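Local coordinates for protein 4-alpha-glucanotransferase (Aquifex aeolicus, PDB 1TZ7) that belongs to the amylomaltase (disproportionating enzyme) family of 4-alpha-glucanotransferases and is built round a parallel beta/alpha barrel with helical insertions, at residues A[51-55]-A[56-60]; A[279-282]-A[283-286]; A[115-118]-A[119-123]. All coordinates share one frame; numbering follows the deposited sequence.

Contact 1: A[51-55]-A[56-60]; sequences DFLKE and CGFSL
Phe52 to Cys56 forms the last regular turn of helix 44-56, and the chain then leaves the helix through Gly57. Cys56 N donates to Phe52 O at 3.0 Å. Leu53 O accepts twice, from Gly57 N at 3.0 Å and from Phe58 N at 2.9 Å. A weak bond joins Gly57 N to Lys54 O. Gly57 has positive phi (103°) and is the C-prime residue of a Schellman motif, a standard way to end a helix.

Two side-chain pairs flank this ending. Cys56 SG lies over one face of the Phe52 ring, 3.7 Å from its centroid and displaced toward the rim on the CE2 side. This is a sulfur-aromatic contact. In Phe52, CG stands anti to the backbone N (chi1 170°), which lays the ring beside the carbonyl carbon, where Cys56 SG, one turn later, can sit over its face. The second pair is apolar. Leu53 CD1 comes unusually close to Phe58 CB, 3.2 Å, and the two side chains cross at about a right angle. The same methyl, Leu53 CD1, is 3.4 Å from Leu60 O.

Glu55 points its carboxylate elsewhere, to a salt bridge with Lys491. Helix 491-500 covers Cys56 and Phe58 through Ile494, while Phe52 and Phe58 rest on strand 23-27. The turn thus completes a beta-alpha-beta crossover, leading from helix 44-56 into strand 60-62, which lies parallel to strand 23-27 in the barrel.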
loop_
_atom_site.group_PDB
_atom_site.type_symbol
_atom_site.label_atom_id
_atom_site.label_comp_id
_atom_site.label_asym_id
_atom_site.label_seq_id
_atom_site.Cartn_x
_atom_site.Cartn_y
_atom_site.Cartn_z
ATOM N N ASP A 51 17.537 -7.712 -7.813
ATOM C CA ASP A 51 18.968 -8.054 -7.956
ATOM C C ASP A 51 19.828 -7.076 -7.183
ATOM O O ASP A 51 20.818 -7.455 -6.594
ATOM C CB ASP A 51 19.393 -8.026 -9.432
ATOM C CG ASP A 51 18.885 -9.213 -10.213
ATOM O OD1 ASP A 51 18.430 -10.196 -9.595
ATOM O OD2 ASP A 51 18.905 -9.251 -11.461
ATOM N N PHE A 52 19.437 -5.805 -7.209
ATOM C CA PHE A 52 20.145 -4.754 -6.483
ATOM C C PHE A 52 20.001 -4.940 -4.949
ATOM O O PHE A 52 20.979 -4.825 -4.210
ATOM C CB PHE A 52 19.616 -3.377 -6.920
ATOM C CG PHE A 52 20.099 -2.232 -6.070
ATOM C CD1 PHE A 52 19.253 -1.640 -5.138
ATOM C CD2 PHE A 52 21.384 -1.734 -6.215
ATOM C CE1 PHE A 52 19.689 -0.581 -4.360
ATOM C CE2 PHE A 52 21.824 -0.671 -5.437
ATOM C CZ PHE A 52 20.972 -0.098 -4.507
ATOM N N LEU A 53 18.780 -5.230 -4.494
ATOM C CA LEU A 53 18.533 -5.604 -3.084
ATOM C C LEU A 53 19.500 -6.705 -2.661
ATOM O O LEU A 53 20.223 -6.570 -1.683
ATOM C CB LEU A 53 17.091 -6.120 -2.901
ATOM C CG LEU A 53 15.934 -5.126 -2.688
ATOM C CD1 LEU A 53 15.910 -4.594 -1.281
ATOM C CD2 LEU A 53 16.008 -4.034 -3.627
ATOM N N LYS A 54 19.491 -7.798 -3.412
ATOM C CA LYS A 54 20.286 -8.978 -3.085
ATOM C C LYS A 54 21.778 -8.650 -3.036
ATOM O O LYS A 54 22.471 -9.023 -2.090
ATOM C CB LYS A 54 20.024 -10.087 -4.112
ATOM C CG LYS A 54 20.770 -11.408 -3.832
ATOM C CD LYS A 54 20.494 -11.925 -2.425
ATOM C CE LYS A 54 20.916 -13.374 -2.272
ATOM N NZ LYS A 54 22.385 -13.530 -2.384
ATOM N N GLU A 55 22.265 -7.951 -4.059
ATOM C CA GLU A 55 23.693 -7.634 -4.167
ATOM C C GLU A 55 24.158 -6.773 -2.985
ATOM O O GLU A 55 25.263 -6.949 -2.480
ATOM C CB GLU A 55 23.987 -6.907 -5.495
ATOM C CG GLU A 55 25.135 -7.515 -6.294
ATOM C CD GLU A 55 26.499 -7.203 -5.698
ATOM O OE1 GLU A 55 26.591 -6.291 -4.859
ATOM O OE2 GLU A 55 27.477 -7.868 -6.071
ATOM N N CYS A 56 23.300 -5.847 -2.555
ATOM C CA CYS A 56 23.617 -4.942 -1.444
ATOM C C CYS A 56 23.560 -5.655 -0.090
ATOM O O CYS A 56 24.244 -5.263 0.849
ATOM C CB CYS A 56 22.639 -3.755 -1.430
ATOM S SG CYS A 56 22.862 -2.576 -2.786
ATOM N N GLY A 57 22.728 -6.695 0.002
ATOM C CA GLY A 57 22.522 -7.417 1.255
ATOM C C GLY A 57 21.200 -7.065 1.949
ATOM O O GLY A 57 20.979 -7.436 3.106
ATOM N N PHE A 58 20.328 -6.346 1.248
ATOM C CA PHE A 58 18.990 -6.049 1.764
ATOM C C PHE A 58 18.165 -7.322 1.845
ATOM O O PHE A 58 18.347 -8.239 1.041
ATOM C CB PHE A 58 18.267 -5.048 0.857
ATOM C CG PHE A 58 18.754 -3.631 0.992
ATOM C CD1 PHE A 58 18.436 -2.877 2.115
ATOM C CD2 PHE A 58 19.506 -3.043 -0.014
ATOM C CE1 PHE A 58 18.873 -1.563 2.239
ATOM C CE2 PHE A 58 19.947 -1.727 0.105
ATOM C CZ PHE A 58 19.626 -0.990 1.236
ATOM N N SER A 59 17.245 -7.372 2.815
ATOM C CA SER A 59 16.360 -8.532 2.993
ATOM C C SER A 59 14.875 -8.161 2.892
ATOM O O SER A 59 14.013 -9.036 2.943
ATOM C CB SER A 59 16.605 -9.177 4.348
ATOM O OG SER A 59 17.940 -9.589 4.492
ATOM N N LEU A 60 14.577 -6.870 2.763
ATOM C CA LEU A 60 13.185 -6.403 2.807
ATOM C C LEU A 60 12.878 -5.450 1.665
ATOM O O LEU A 60 13.699 -4.619 1.303
ATOM C CB LEU A 60 12.887 -5.709 4.143
ATOM C CG LEU A 60 13.048 -6.550 5.405
ATOM C CD1 LEU A 60 13.058 -5.657 6.629
ATOM C CD2 LEU A 60 11.944 -7.584 5.503
#

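Contact 2: A[279-282]-A[283-286]; sequences EEHE and KEGF
His281 O takes the N-H of Phe286 at 2.7 Å where helix 278-283 ends. It also receives a weak bond from Glu284 N. Gly285 N gives a weak bond to Glu282 O at 3.2 Å. Gly285 has positive phi. The bonds from Phe286 N to His281 O and from Gly285 N to Glu282 O mark it as the C-prime residue of a Schellman motif. Before it, Lys283 N donates to Glu279 O from above the carbonyl plane, and Glu284 N donates to Glu280 O at 3.1 Å.

The side chains add a water bridge. The water donates to Glu284 OE1 at 2.7 Å and lies in the plane of the His281 ring, 3.2 Å from ND1. Glu284 CG sits between the backbone N and the carbonyl carbon (chi1 54°), which folds the chain back over the helix end. Its OE1 also accepts from Trp288 N in the next helix. On the far edge of the imidazole, NE2 bonds to Leu244 O.

Glu280 and Lys283 run side by side, pointing the same way, but their salt bridge is long, 3.8 Å from OE1 to NZ. Glu282 lies along Phe286, its CA over one ring face in a CH-pi contact 4.0 Å from the centroid. The carbonyls of Glu279 to Glu282 thus all accept N-H groups of 283-286, two of these bonds being weak. Water and Leu244 O serve the imidazole nitrogens, and the ion pair is at most a loose electrostatic attraction.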
loop_
_atom_site.group_PDB
_atom_site.type_symbol
_atom_site.label_atom_id
_atom_site.label_comp_id
_atom_site.label_asym_id
_atom_site.label_seq_id
_atom_site.Cartn_x
_atom_site.Cartn_y
_atom_site.Cartn_z
ATOM N N GLU A 279 -19.637 -4.430 15.199
ATOM C CA GLU A 279 -20.440 -5.412 15.906
ATOM C C GLU A 279 -20.888 -6.538 14.950
ATOM O O GLU A 279 -21.075 -7.677 15.371
ATOM C CB GLU A 279 -21.644 -4.742 16.597
ATOM C CG GLU A 279 -22.963 -4.861 15.858
ATOM C CD GLU A 279 -24.106 -4.185 16.603
ATOM O OE1 GLU A 279 -23.950 -3.005 16.993
ATOM O OE2 GLU A 279 -25.157 -4.835 16.801
ATOM N N GLU A 280 -21.035 -6.209 13.664
ATOM C CA GLU A 280 -21.349 -7.216 12.640
ATOM C C GLU A 280 -20.129 -8.087 12.286
ATOM O O GLU A 280 -20.276 -9.261 11.958
ATOM C CB GLU A 280 -21.883 -6.545 11.376
ATOM C CG GLU A 280 -22.644 -7.488 10.448
ATOM C CD GLU A 280 -23.982 -7.937 11.026
ATOM O OE1 GLU A 280 -24.425 -9.054 10.694
ATOM O OE2 GLU A 280 -24.587 -7.174 11.808
ATOM N N HIS A 281 -18.938 -7.505 12.347
ATOM C CA HIS A 281 -17.705 -8.263 12.087
ATOM C C HIS A 281 -17.483 -9.290 13.161
ATOM O O HIS A 281 -17.149 -10.426 12.873
ATOM C CB HIS A 281 -16.502 -7.310 11.951
ATOM C CG HIS A 281 -16.701 -6.296 10.892
ATOM N ND1 HIS A 281 -16.392 -6.529 9.577
ATOM C CD2 HIS A 281 -17.262 -5.072 10.934
ATOM C CE1 HIS A 281 -16.730 -5.471 8.861
ATOM N NE2 HIS A 281 -17.257 -4.577 9.661
ATOM N N GLU A 282 -17.699 -8.891 14.406
ATOM C CA GLU A 282 -17.578 -9.796 15.536
ATOM C C GLU A 282 -18.648 -10.890 15.465
ATOM O O GLU A 282 -18.410 -12.026 15.857
ATOM C CB GLU A 282 -17.698 -9.017 16.853
ATOM C CG GLU A 282 -17.122 -9.746 18.061
ATOM C CD GLU A 282 -16.801 -8.809 19.219
ATOM O OE1 GLU A 282 -16.311 -9.297 20.254
ATOM O OE2 GLU A 282 -17.041 -7.588 19.092
ATOM N N LYS A 283 -19.823 -10.532 14.949
ATOM C CA LYS A 283 -20.929 -11.480 14.811
ATOM C C LYS A 283 -20.616 -12.582 13.781
ATOM O O LYS A 283 -21.028 -13.734 13.953
ATOM C CB LYS A 283 -22.207 -10.744 14.409
ATOM C CG LYS A 283 -23.446 -11.620 14.388
ATOM C CD LYS A 283 -24.691 -10.816 14.010
ATOM C CE LYS A 283 -25.883 -11.727 13.737
ATOM N NZ LYS A 283 -26.874 -11.095 12.830
ATOM N N GLU A 284 -19.892 -12.221 12.717
ATOM C CA GLU A 284 -19.492 -13.192 11.687
ATOM C C GLU A 284 -18.062 -13.720 11.922
ATOM O O GLU A 284 -17.408 -14.198 10.993
ATOM C CB GLU A 284 -19.609 -12.569 10.269
ATOM C CG GLU A 284 -18.850 -11.256 10.079
ATOM C CD GLU A 284 -18.026 -11.225 8.791
ATOM O OE1 GLU A 284 -16.809 -10.949 8.872
ATOM O OE2 GLU A 284 -18.600 -11.474 7.698
ATOM N N GLY A 285 -17.590 -13.628 13.167
ATOM C CA GLY A 285 -16.309 -14.213 13.554
ATOM C C GLY A 285 -15.113 -13.598 12.838
ATOM O O GLY A 285 -14.091 -14.257 12.653
ATOM N N PHE A 286 -15.249 -12.332 12.439
ATOM C CA PHE A 286 -14.175 -11.589 11.761
ATOM C C PHE A 286 -13.692 -12.288 10.486
ATOM O O PHE A 286 -12.530 -12.171 10.121
ATOM C CB PHE A 286 -12.977 -11.364 12.712
ATOM C CG PHE A 286 -13.323 -10.604 13.954
ATOM C CD1 PHE A 286 -13.384 -11.247 15.187
ATOM C CD2 PHE A 286 -13.591 -9.244 13.897
ATOM C CE1 PHE A 286 -13.709 -10.546 16.338
ATOM C CE2 PHE A 286 -13.918 -8.539 15.045
ATOM C CZ PHE A 286 -13.975 -9.189 16.266
HETATM O O HOH W 1 -14.782 -9.313 9.510
#

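Contact 3: A[115-118]-A[119-123]; sequences ALYE and VVYEY
This is a local contact in the first turn of helix 117-133, where Leu116 and Tyr117 meet Val119, Val120 and Tyr121. Leu116 holds the N-cap position. Its carbonyl O accepts from Val120 N at 2.9 Å, and Tyr117 O accepts from Tyr121 N at 3.0 Å.

On one side of the turn Leu116 and Val119 lie alongside each other, with Leu116 CB 3.7 Å from Val119 CG1. Val120 straddles the carbonyl end of Leu116, and its CG1 and CG2 each come to 3.3 Å from Leu116 O.

The helix belongs to the long insertion between barrel strands 60-62 and 222-227, so this turn starts a helix outside the barrel sheet. Its tyrosines reach into the surrounding loops. Tyr121 CG lies beside the backbone N (chi1 -76°), which tips the ring back over the preceding turn. There Tyr121 CD2 comes within 3.0 Å of Tyr117 O, a close approach, and Tyr121 CE2 is 3.9 Å from Tyr117 CB. The two side chains cross obliquely, with Tyr121 OH 3.9 Å from Tyr117 CD2.

Both phenol oxygens find partners in other parts of the chain. Tyr121 OH bonds to Thr69 and Asn75, while Tyr117 OH bonds to Trp479 O. Arg480 pairs with Glu118 in a salt bridge and also bonds to Ala115 O.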
loop_
_atom_site.group_PDB
_atom_site.type_symbol
_atom_site.label_atom_id
_atom_site.label_comp_id
_atom_site.label_asym_id
_atom_site.label_seq_id
_atom_site.Cartn_x
_atom_site.Cartn_y
_atom_site.Cartn_z
ATOM N N ALA A 115 5.225 9.305 -13.334
ATOM C CA ALA A 115 4.228 8.308 -13.723
ATOM C C ALA A 115 3.117 8.955 -14.532
ATOM O O ALA A 115 2.488 9.920 -14.086
ATOM C CB ALA A 115 3.659 7.630 -12.499
ATOM N N LEU A 116 2.884 8.421 -15.724
ATOM C CA LEU A 116 1.933 8.992 -16.655
ATOM C C LEU A 116 0.574 8.283 -16.512
ATOM O O LEU A 116 0.144 7.551 -17.406
ATOM C CB LEU A 116 2.453 8.835 -18.095
ATOM C CG LEU A 116 3.423 9.882 -18.693
ATOM C CD1 LEU A 116 3.868 11.012 -17.764
ATOM C CD2 LEU A 116 4.570 9.284 -19.515
ATOM N N TYR A 117 -0.087 8.514 -15.378
ATOM C CA TYR A 117 -1.287 7.751 -15.014
ATOM C C TYR A 117 -2.361 7.832 -16.100
ATOM O O TYR A 117 -2.841 6.811 -16.583
ATOM C CB TYR A 117 -1.846 8.240 -13.676
ATOM C CG TYR A 117 -1.104 7.685 -12.482
ATOM C CD1 TYR A 117 -0.287 8.500 -11.706
ATOM C CD2 TYR A 117 -1.210 6.344 -12.140
ATOM C CE1 TYR A 117 0.398 7.997 -10.618
ATOM C CE2 TYR A 117 -0.528 5.826 -11.051
ATOM C CZ TYR A 117 0.274 6.655 -10.292
ATOM O OH TYR A 117 0.952 6.144 -9.212
ATOM N N GLU A 118 -2.728 9.056 -16.482
ATOM C CA GLU A 118 -3.751 9.269 -17.503
ATOM C C GLU A 118 -3.491 8.391 -18.721
ATOM O O GLU A 118 -4.407 7.706 -19.219
ATOM C CB GLU A 118 -3.793 10.747 -17.937
ATOM C CG GLU A 118 -4.355 11.700 -16.886
ATOM C CD GLU A 118 -3.287 12.238 -15.948
ATOM O OE1 GLU A 118 -2.139 11.743 -16.007
ATOM O OE2 GLU A 118 -3.597 13.156 -15.151
ATOM N N VAL A 119 -2.246 8.405 -19.207
ATOM C CA VAL A 119 -1.940 7.743 -20.468
ATOM C C VAL A 119 -1.813 6.224 -20.333
ATOM O O VAL A 119 -2.151 5.498 -21.257
ATOM C CB VAL A 119 -0.685 8.374 -21.250
ATOM C CG1 VAL A 119 -0.123 9.610 -20.601
ATOM C CG2 VAL A 119 0.341 7.337 -21.669
ATOM N N VAL A 120 -1.345 5.746 -19.179
ATOM C CA VAL A 120 -1.149 4.303 -18.986
ATOM C C VAL A 120 -2.469 3.569 -18.685
ATOM O O VAL A 120 -2.614 2.403 -19.026
ATOM C CB VAL A 120 -0.102 3.987 -17.873
ATOM C CG1 VAL A 120 1.251 4.600 -18.225
ATOM C CG2 VAL A 120 -0.579 4.462 -16.514
ATOM N N TYR A 121 -3.425 4.261 -18.057
ATOM C CA TYR A 121 -4.778 3.712 -17.902
ATOM C C TYR A 121 -5.340 3.336 -19.260
ATOM O O TYR A 121 -5.898 2.259 -19.428
ATOM C CB TYR A 121 -5.715 4.724 -17.220
ATOM C CG TYR A 121 -5.500 4.866 -15.725
ATOM C CD1 TYR A 121 -5.450 3.748 -14.895
ATOM C CD2 TYR A 121 -5.354 6.116 -15.144
ATOM C CE1 TYR A 121 -5.251 3.882 -13.522
ATOM C CE2 TYR A 121 -5.154 6.257 -13.775
ATOM C CZ TYR A 121 -5.105 5.146 -12.973
ATOM O OH TYR A 121 -4.907 5.298 -11.617
ATOM N N GLU A 122 -5.182 4.238 -20.229
ATOM C CA GLU A 122 -5.738 4.045 -21.574
ATOM C C GLU A 122 -4.897 3.073 -22.397
ATOM O O GLU A 122 -5.434 2.207 -23.100
ATOM C CB GLU A 122 -5.829 5.393 -22.310
ATOM C CG GLU A 122 -7.028 6.237 -21.911
ATOM C CD GLU A 122 -8.346 5.654 -22.401
ATOM O OE1 GLU A 122 -8.318 4.736 -23.254
ATOM O OE2 GLU A 122 -9.410 6.117 -21.937
ATOM N N TYR A 123 -3.573 3.227 -22.302
ATOM C CA TYR A 123 -2.642 2.472 -23.142
ATOM C C TYR A 123 -2.578 0.991 -22.730
ATOM O O TYR A 123 -2.623 0.105 -23.572
ATOM C CB TYR A 123 -1.239 3.087 -23.065
ATOM C CG TYR A 123 -0.190 2.303 -23.820
ATOM C CD1 TYR A 123 -0.366 1.989 -25.162
ATOM C CD2 TYR A 123 0.975 1.874 -23.189
ATOM C CE1 TYR A 123 0.589 1.270 -25.860
ATOM C CE2 TYR A 123 1.937 1.154 -23.880
ATOM C CZ TYR A 123 1.737 0.855 -25.216
ATOM O OH TYR A 123 2.682 0.143 -25.908
#

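Overall arrangement
The three contacts are separate and follow one another along the chain in the order 1, 3, 2. Contacts 1 and 3 have centres about 30 Å apart and nearest atoms about 19 Å apart. Contact 2 lies across the centre of the chain from both, its centre about 41 Å from that of contact 1 and about 40 Å from that of contact 3. Contacts 1 and 2 end helices with the same Schellman motif, whereas contact 3 begins one. Contact 1 feeds directly into a barrel strand. Contacts 2 and 3 lie in the connections between barrel strands, 222-227 to 302-305 and 60-62 to 222-227 respectively.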